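Local coordinates for protein actinorhodin polyketide putative beta-ketoacyl synthase 2 (Streptomyces coelicolor A3, PDB 1TQY) that acts as the chain length factor of the actinorhodin polyketide synthase, a ketosynthase relative that partners the true ketosynthase and probably helps set the length of the polyketide chain, at residues A32-R37 / E359-P364; L224-R229 / V302-A307; P334-G339 / A363-V368. All coordinates share one frame; numbering follows the deposited sequence.

Contact 1 of 3, residues A32-R37 / E359-P364; sequences AVLDGR and EGVIAP
Leu34 and Ala363 bring their CA atoms to 5.7 Å where the last turn of helix 26-34 meets the irregular chain that leaves helix 345-359, and no hydrogen bond joins the two segments. The arrangement is a worked example of two segments that meet without a polar bond between them. The helix stops in a Schellman motif: Gly36 takes a positive phi (73°), its N bonds to Val33 O, and Arg37 N reaches Ala32 O at 2.7 Å.

Three residues of 359-364 press against this terminus. Val33 sends CG1 anti to its backbone N (chi1 173°), and that methyl meets Ala363 CB at 3.6 Å, carbon against carbon. Leu34 works differently. Its CB starts away from the opposing chain, yet with CD1 anti to CA (chi2 -177°) the other branch, CD2, turns back to lie 4.1 Å from Val361 CG2 and 4.2 Å from Pro364 CD. In both pairings the side chains lie at about a right angle, so the leucine bridges two residues instead of running alongside either. The Pro364 ring also packs on backbone: CG lies 3.6 Å from Val33 O, the same oxygen that receives Gly36 N, and 4.1 Å from Leu34 O. Its CG thus rests against two carbonyl oxygens of the last helical turn.

Neighbouring parts of the chain extend the patch, Trp30 of helix 26-34 touching Val361 and Pro384 touching both Leu34 and Pro364. Gly360, also with positive phi, lets the chain turn out of helix 345-359 before Val361 makes contact. What results is a packing of the N-terminal helix 26-34 on the loop after a C-terminal-half helix, within the thiolase-like fold of the beta-ketoacyl synthase family.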
loop_
_atom_site.group_PDB
_atom_site.type_symbol
_atom_site.label_atom_id
_atom_site.label_comp_id
_atom_site.label_asym_id
_atom_site.label_seq_id
_atom_site.Cartn_x
_atom_site.Cartn_y
_atom_site.Cartn_z
ATOM N N ALA B 32 11.084 -4.757 -29.230
ATOM C CA ALA B 32 12.362 -4.220 -28.761
ATOM C C ALA B 32 13.117 -5.229 -27.890
ATOM O O ALA B 32 14.341 -5.345 -27.971
ATOM C CB ALA B 32 12.130 -2.929 -27.984
ATOM N N VAL B 33 12.373 -5.958 -27.066
ATOM C CA VAL B 33 12.953 -6.958 -26.180
ATOM C C VAL B 33 13.639 -8.092 -26.928
ATOM O O VAL B 33 14.765 -8.462 -26.607
ATOM C CB VAL B 33 11.885 -7.564 -25.277
ATOM C CG1 VAL B 33 12.470 -8.725 -24.491
ATOM C CG2 VAL B 33 11.348 -6.505 -24.350
ATOM N N LEU B 34 12.953 -8.650 -27.915
ATOM C CA LEU B 34 13.515 -9.748 -28.681
ATOM C C LEU B 34 14.691 -9.289 -29.525
ATOM O O LEU B 34 15.575 -10.077 -29.851
ATOM C CB LEU B 34 12.445 -10.379 -29.576
ATOM C CG LEU B 34 11.328 -11.164 -28.876
ATOM C CD1 LEU B 34 10.406 -11.776 -29.915
ATOM C CD2 LEU B 34 11.926 -12.263 -28.001
ATOM N N ASP B 35 14.701 -8.007 -29.865
ATOM C CA ASP B 35 15.769 -7.445 -30.670
ATOM C C ASP B 35 16.879 -6.824 -29.830
ATOM O O ASP B 35 17.863 -6.305 -30.364
ATOM C CB ASP B 35 15.208 -6.389 -31.618
ATOM C CG ASP B 35 16.255 -5.860 -32.564
ATOM O OD1 ASP B 35 17.014 -6.693 -33.114
ATOM O OD2 ASP B 35 16.325 -4.627 -32.767
ATOM N N GLY B 36 16.723 -6.871 -28.515
ATOM C CA GLY B 36 17.729 -6.298 -27.645
ATOM C C GLY B 36 17.764 -4.781 -27.601
ATOM O O GLY B 36 18.700 -4.223 -27.036
ATOM N N ARG B 37 16.775 -4.107 -28.192
ATOM C CA ARG B 37 16.739 -2.635 -28.174
ATOM C C ARG B 37 16.299 -2.118 -26.810
ATOM O O ARG B 37 15.213 -2.453 -26.332
ATOM C CB ARG B 37 15.747 -2.073 -29.196
ATOM C CG ARG B 37 16.122 -2.180 -30.656
ATOM C CD ARG B 37 15.202 -1.269 -31.477
ATOM N NE ARG B 37 13.793 -1.618 -31.311
ATOM C CZ ARG B 37 13.217 -2.664 -31.892
ATOM N NH1 ARG B 37 13.933 -3.454 -32.679
ATOM N NH2 ARG B 37 11.932 -2.932 -31.685
ATOM N N GLU B 359 4.970 -17.313 -27.110
ATOM C CA GLU B 359 5.775 -17.319 -28.335
ATOM C C GLU B 359 6.798 -18.446 -28.426
ATOM O O GLU B 359 7.495 -18.565 -29.432
ATOM C CB GLU B 359 6.510 -15.987 -28.487
ATOM C CG GLU B 359 5.937 -15.086 -29.563
ATOM C CD GLU B 359 4.496 -14.715 -29.290
ATOM O OE1 GLU B 359 4.230 -14.105 -28.228
ATOM O OE2 GLU B 359 3.631 -15.030 -30.132
ATOM N N GLY B 360 6.909 -19.258 -27.380
ATOM C CA GLY B 360 7.866 -20.351 -27.415
ATOM C C GLY B 360 9.340 -19.956 -27.417
ATOM O O GLY B 360 10.197 -20.778 -27.746
ATOM N N VAL B 361 9.646 -18.710 -27.054
ATOM C CA VAL B 361 11.029 -18.242 -27.007
ATOM C C VAL B 361 11.317 -17.460 -25.729
ATOM O O VAL B 361 10.445 -16.758 -25.211
ATOM C CB VAL B 361 11.370 -17.330 -28.208
ATOM C CG1 VAL B 361 11.239 -18.108 -29.509
ATOM C CG2 VAL B 361 10.451 -16.111 -28.215
ATOM N N ILE B 362 12.539 -17.584 -25.219
ATOM C CA ILE B 362 12.930 -16.863 -24.008
ATOM C C ILE B 362 13.516 -15.496 -24.351
ATOM O O ILE B 362 14.542 -15.404 -25.028
ATOM C CB ILE B 362 13.984 -17.653 -23.183
ATOM C CG1 ILE B 362 13.400 -19.012 -22.765
ATOM C CG2 ILE B 362 14.394 -16.842 -21.947
ATOM C CD1 ILE B 362 14.378 -19.929 -22.037
ATOM N N ALA B 363 12.857 -14.439 -23.880
ATOM C CA ALA B 363 13.311 -13.064 -24.107
ATOM C C ALA B 363 14.753 -13.001 -23.605
ATOM O O ALA B 363 15.042 -13.434 -22.500
ATOM C CB ALA B 363 12.434 -12.103 -23.323
ATOM N N PRO B 364 15.673 -12.456 -24.409
ATOM C CA PRO B 364 17.084 -12.365 -24.022
ATOM C C PRO B 364 17.460 -11.217 -23.090
ATOM O O PRO B 364 16.646 -10.338 -22.799
ATOM C CB PRO B 364 17.787 -12.243 -25.365
ATOM C CG PRO B 364 16.842 -11.350 -26.124
ATOM C CD PRO B 364 15.476 -11.961 -25.783
#

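Contact 2 of 3, residues L224-R229 / V302-A307; sequences LPFDER and VFADGA
Asp227 OD1, at the end of the turn whose Pro225 and Phe226 meet Gly306 and Ala304, is gripped by three donors: the guanidinium of Arg221, in a salt bridge, and the backbone N atoms of Thr369 and Ser370. The carboxylate's other oxygen, OD2, closes an Asx turn, using its anti lone pair to accept from Arg229 N at 2.6 Å along a nearly straight path (164°). With both oxygens engaged, the group is fixed in rotation, and the arginine and amide donors would probably stabilise its negative charge.

The turn itself is a type II beta turn from Leu224 to Asp227, closed by Asp227 N on Leu224 O at 3.1 Å. It illustrates how a turn fixed by polar bonds can offer apolar groups to a neighbouring segment. Phe226 occupies its third position with positive phi (77°), and its N bonds to Asp313 of helix 310-324.

Pro225 and Phe226 meet the chain leaving strand 301-303 of the thiolase-like fold. The CA atoms of Pro225 and Gly306 come within 5.0 Å; having no side chain, the glycine receives Pro225 CB at 3.7 Å from its CA. Tyr223 OH holds Gly306 O by a hydrogen bond, and Glu316 takes the N atoms of Asp305 and Gly306 on its two carboxylate oxygens, so three backbone atoms of this bend have hydrogen-bond partners. Beside it the Phe226 ring turns its edge to Ala304, whose CB lies near the ring plane, 3.7 Å from CE1 and 3.9 Å from CZ.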
loop_
_atom_site.group_PDB
_atom_site.type_symbol
_atom_site.label_atom_id
_atom_site.label_comp_id
_atom_site.label_asym_id
_atom_site.label_seq_id
_atom_site.Cartn_x
_atom_site.Cartn_y
_atom_site.Cartn_z
ATOM N N LEU B 224 23.940 -3.629 -15.985
ATOM C CA LEU B 224 24.448 -4.947 -16.329
ATOM C C LEU B 224 24.299 -5.992 -15.230
ATOM O O LEU B 224 25.282 -6.425 -14.636
ATOM C CB LEU B 224 25.925 -4.797 -16.722
ATOM C CG LEU B 224 26.208 -3.758 -17.819
ATOM C CD1 LEU B 224 27.714 -3.573 -17.988
ATOM C CD2 LEU B 224 25.576 -4.211 -19.122
ATOM N N PRO B 225 23.063 -6.419 -14.946
ATOM C CA PRO B 225 22.886 -7.427 -13.896
ATOM C C PRO B 225 23.590 -8.753 -14.212
ATOM O O PRO B 225 23.467 -9.287 -15.313
ATOM C CB PRO B 225 21.363 -7.575 -13.810
ATOM C CG PRO B 225 20.915 -7.288 -15.215
ATOM C CD PRO B 225 21.772 -6.075 -15.568
ATOM N N PHE B 226 24.337 -9.256 -13.234
ATOM C CA PHE B 226 25.079 -10.513 -13.347
ATOM C C PHE B 226 26.367 -10.413 -14.170
ATOM O O PHE B 226 27.063 -11.410 -14.358
ATOM C CB PHE B 226 24.181 -11.634 -13.902
ATOM C CG PHE B 226 22.996 -11.960 -13.020
ATOM C CD1 PHE B 226 21.699 -11.854 -13.506
ATOM C CD2 PHE B 226 23.180 -12.330 -11.690
ATOM C CE1 PHE B 226 20.599 -12.122 -12.685
ATOM C CE2 PHE B 226 22.089 -12.598 -10.860
ATOM C CZ PHE B 226 20.800 -12.487 -11.356
ATOM N N ASP B 227 26.689 -9.215 -14.654
ATOM C CA ASP B 227 27.924 -9.013 -15.417
ATOM C C ASP B 227 29.029 -8.618 -14.443
ATOM O O ASP B 227 28.769 -7.930 -13.447
ATOM C CB ASP B 227 27.743 -7.895 -16.441
ATOM C CG ASP B 227 28.922 -7.772 -17.380
ATOM O OD1 ASP B 227 28.824 -8.230 -18.541
ATOM O OD2 ASP B 227 29.956 -7.222 -16.957
ATOM N N GLU B 228 30.264 -9.022 -14.726
ATOM C CA GLU B 228 31.358 -8.673 -13.823
ATOM C C GLU B 228 31.550 -7.168 -13.719
ATOM O O GLU B 228 32.135 -6.685 -12.757
ATOM C CB GLU B 228 32.660 -9.344 -14.264
ATOM C CG GLU B 228 33.135 -8.963 -15.637
ATOM C CD GLU B 228 34.518 -9.520 -15.919
ATOM O OE1 GLU B 228 34.724 -10.735 -15.690
ATOM O OE2 GLU B 228 35.389 -8.740 -16.368
ATOM N N ARG B 229 31.046 -6.422 -14.699
ATOM C CA ARG B 229 31.165 -4.966 -14.662
ATOM C C ARG B 229 29.936 -4.277 -14.026
ATOM O O ARG B 229 29.819 -3.054 -14.070
ATOM C CB ARG B 229 31.393 -4.403 -16.075
ATOM C CG ARG B 229 32.713 -4.819 -16.744
ATOM C CD ARG B 229 33.943 -4.356 -15.956
ATOM N NE ARG B 229 35.198 -4.747 -16.601
ATOM C CZ ARG B 229 35.644 -4.248 -17.753
ATOM N NH1 ARG B 229 34.936 -3.327 -18.393
ATOM N NH2 ARG B 229 36.800 -4.667 -18.265
ATOM N N VAL B 302 13.777 -18.797 -15.554
ATOM C CA VAL B 302 13.699 -17.912 -14.410
ATOM C C VAL B 302 13.969 -16.460 -14.788
ATOM O O VAL B 302 15.057 -16.122 -15.277
ATOM C CB VAL B 302 14.712 -18.329 -13.334
ATOM C CG1 VAL B 302 14.668 -17.364 -12.172
ATOM C CG2 VAL B 302 14.423 -19.749 -12.881
ATOM N N PHE B 303 12.962 -15.614 -14.603
ATOM C CA PHE B 303 13.108 -14.189 -14.863
ATOM C C PHE B 303 13.583 -13.601 -13.551
ATOM O O PHE B 303 12.789 -13.308 -12.663
ATOM C CB PHE B 303 11.774 -13.571 -15.272
ATOM C CG PHE B 303 11.451 -13.773 -16.710
ATOM C CD1 PHE B 303 11.140 -15.037 -17.188
ATOM C CD2 PHE B 303 11.506 -12.706 -17.601
ATOM C CE1 PHE B 303 10.895 -15.241 -18.542
ATOM C CE2 PHE B 303 11.265 -12.899 -18.958
ATOM C CZ PHE B 303 10.959 -14.168 -19.432
ATOM N N ALA B 304 14.898 -13.452 -13.440
ATOM C CA ALA B 304 15.554 -12.946 -12.239
ATOM C C ALA B 304 15.296 -11.477 -11.933
ATOM O O ALA B 304 15.033 -10.680 -12.835
ATOM C CB ALA B 304 17.057 -13.190 -12.356
ATOM N N ASP B 305 15.386 -11.125 -10.657
ATOM C CA ASP B 305 15.179 -9.749 -10.245
ATOM C C ASP B 305 16.208 -8.858 -10.963
ATOM O O ASP B 305 15.885 -7.748 -11.389
ATOM C CB ASP B 305 15.308 -9.645 -8.716
ATOM C CG ASP B 305 15.252 -8.212 -8.211
ATOM O OD1 ASP B 305 14.195 -7.551 -8.348
ATOM O OD2 ASP B 305 16.275 -7.760 -7.668
ATOM N N GLY B 306 17.436 -9.352 -11.116
ATOM C CA GLY B 306 18.467 -8.593 -11.812
ATOM C C GLY B 306 18.795 -7.257 -11.186
ATOM O O GLY B 306 18.606 -6.201 -11.801
ATOM N N ALA B 307 19.312 -7.296 -9.963
ATOM C CA ALA B 307 19.648 -6.077 -9.228
ATOM C C ALA B 307 20.673 -5.162 -9.897
ATOM O O ALA B 307 20.596 -3.940 -9.759
ATOM C CB ALA B 307 20.124 -6.442 -7.829
#

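Contact 3 of 3, residues P334-G339 / A363-V368; sequences PKTTTG and APTAGV
The short 3-10 segment 334-337, which follows strand 330-332 of the thiolase-like fold, docks Pro334, Thr336 and Thr337 against the loop of Ala363, Thr365 and Ala366. One hydrogen bond crosses: Ala366 N donates to Thr336 OG1 at 2.9 Å, with an angle of 151°. The hydroxyl sits between its own backbone N and carbonyl carbon (chi1 47°) and also bonds Val333 O, so two partners grip it. Its methyl CG2 meets Thr365 CG2 at 3.6 Å, the side chains crossing at about a right angle, while Thr365 OG1 turns to Val333 N and other polar partners. Thr337 CG2 lies 3.9 Å from Ala366 CB.

The 3-10 turn is braced from within. Pro334 O accepts from both Thr337 OG1, at 2.8 Å, and Thr337 N, which reach it from opposite faces of its plane. Pro334 CG packs on Ala363 CB at 3.7 Å. Pro364 O is buried here without a polar partner and faces Pro334 CA. The chemistry is therefore uneven: a threonine hydroxyl fixes the loop at Ala366 N, while the proline end relies on apolar contact and bears the probable cost of one unbonded carbonyl.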
loop_
_atom_site.group_PDB
_atom_site.type_symbol
_atom_site.label_atom_id
_atom_site.label_comp_id
_atom_site.label_asym_id
_atom_site.label_seq_id
_atom_site.Cartn_x
_atom_site.Cartn_y
_atom_site.Cartn_z
ATOM N N PRO B 334 15.306 -9.406 -18.944
ATOM C CA PRO B 334 14.937 -8.457 -20.000
ATOM C C PRO B 334 14.886 -7.002 -19.538
ATOM O O PRO B 334 15.036 -6.090 -20.349
ATOM C CB PRO B 334 13.578 -8.976 -20.466
ATOM C CG PRO B 334 13.679 -10.456 -20.199
ATOM C CD PRO B 334 14.296 -10.472 -18.823
ATOM N N LYS B 335 14.687 -6.775 -18.242
ATOM C CA LYS B 335 14.619 -5.404 -17.755
ATOM C C LYS B 335 15.879 -4.603 -18.083
ATOM O O LYS B 335 15.929 -3.391 -17.855
ATOM C CB LYS B 335 14.330 -5.355 -16.249
ATOM C CG LYS B 335 15.350 -6.043 -15.357
ATOM C CD LYS B 335 15.055 -5.762 -13.876
ATOM C CE LYS B 335 13.708 -6.355 -13.436
ATOM N NZ LYS B 335 13.732 -7.865 -13.450
ATOM N N THR B 336 16.900 -5.269 -18.612
ATOM C CA THR B 336 18.112 -4.564 -19.001
ATOM C C THR B 336 17.756 -3.600 -20.137
ATOM O O THR B 336 18.478 -2.637 -20.399
ATOM C CB THR B 336 19.204 -5.541 -19.497
ATOM O OG1 THR B 336 18.630 -6.474 -20.423
ATOM C CG2 THR B 336 19.817 -6.306 -18.326
ATOM N N THR B 337 16.634 -3.859 -20.806
ATOM C CA THR B 337 16.199 -2.997 -21.895
ATOM C C THR B 337 15.317 -1.842 -21.432
ATOM O O THR B 337 15.068 -0.912 -22.197
ATOM C CB THR B 337 15.409 -3.775 -22.978
ATOM O OG1 THR B 337 14.242 -4.367 -22.389
ATOM C CG2 THR B 337 16.271 -4.848 -23.605
ATOM N N THR B 338 14.852 -1.892 -20.184
ATOM C CA THR B 338 13.966 -0.845 -19.662
ATOM C C THR B 338 14.450 -0.103 -18.422
ATOM O O THR B 338 14.083 1.053 -18.207
ATOM C CB THR B 338 12.587 -1.416 -19.284
ATOM O OG1 THR B 338 12.737 -2.320 -18.178
ATOM C CG2 THR B 338 11.981 -2.161 -20.447
ATOM N N GLY B 339 15.268 -0.762 -17.612
ATOM C CA GLY B 339 15.718 -0.150 -16.382
ATOM C C GLY B 339 14.772 -0.704 -15.332
ATOM O O GLY B 339 13.845 -1.447 -15.677
ATOM N N ALA B 363 12.857 -14.439 -23.880
ATOM C CA ALA B 363 13.311 -13.064 -24.107
ATOM C C ALA B 363 14.753 -13.001 -23.605
ATOM O O ALA B 363 15.042 -13.434 -22.500
ATOM C CB ALA B 363 12.434 -12.103 -23.323
ATOM N N PRO B 364 15.673 -12.456 -24.409
ATOM C CA PRO B 364 17.084 -12.365 -24.022
ATOM C C PRO B 364 17.460 -11.217 -23.090
ATOM O O PRO B 364 16.646 -10.338 -22.799
ATOM C CB PRO B 364 17.787 -12.243 -25.365
ATOM C CG PRO B 364 16.842 -11.350 -26.124
ATOM C CD PRO B 364 15.476 -11.961 -25.783
ATOM N N THR B 365 18.704 -11.242 -22.613
ATOM C CA THR B 365 19.216 -10.197 -21.733
ATOM C C THR B 365 20.172 -9.357 -22.568
ATOM O O THR B 365 21.043 -9.900 -23.250
ATOM C CB THR B 365 19.994 -10.778 -20.538
ATOM O OG1 THR B 365 19.176 -11.739 -19.859
ATOM C CG2 THR B 365 20.381 -9.667 -19.568
ATOM N N ALA B 366 20.002 -8.041 -22.512
ATOM C CA ALA B 366 20.831 -7.102 -23.263
ATOM C C ALA B 366 21.988 -6.548 -22.427
ATOM O O ALA B 366 21.912 -6.520 -21.199
ATOM C CB ALA B 366 19.968 -5.937 -23.758
ATOM N N GLY B 367 23.056 -6.122 -23.105
ATOM C CA GLY B 367 24.205 -5.522 -22.437
ATOM C C GLY B 367 25.267 -6.416 -21.823
ATOM O O GLY B 367 26.455 -6.276 -22.128
ATOM N N VAL B 368 24.837 -7.306 -20.934
ATOM C CA VAL B 368 25.731 -8.237 -20.256
ATOM C C VAL B 368 26.566 -8.999 -21.276
ATOM O O VAL B 368 26.031 -9.493 -22.269
ATOM C CB VAL B 368 24.912 -9.249 -19.421
ATOM C CG1 VAL B 368 25.839 -10.158 -18.611
ATOM C CG2 VAL B 368 23.958 -8.497 -18.511
#

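Overall arrangement
Contacts 1 and 3 share Ala363 and Pro364, which pack on helix 26-34 in one and the 3-10 segment in the other, Pro364 there through its backbone O; their centres are 9 Å apart. They also touch directly, Arg37 O lying 3.6 Å from Thr337 CB. Contact 2 sits 9 Å from contact 3, centre to centre, and is tied to it by Lys335, whose NZ lies 3.0 Å from Asp305 O. Contacts 1 and 2 do not meet: their centres are 16 Å apart, with contact 3 touching both. The bound sodium, at Pro21 and Gln58, is not part of any of them, lying about 12 Å from the Val33 side chain and about 10 Å from that of Thr337.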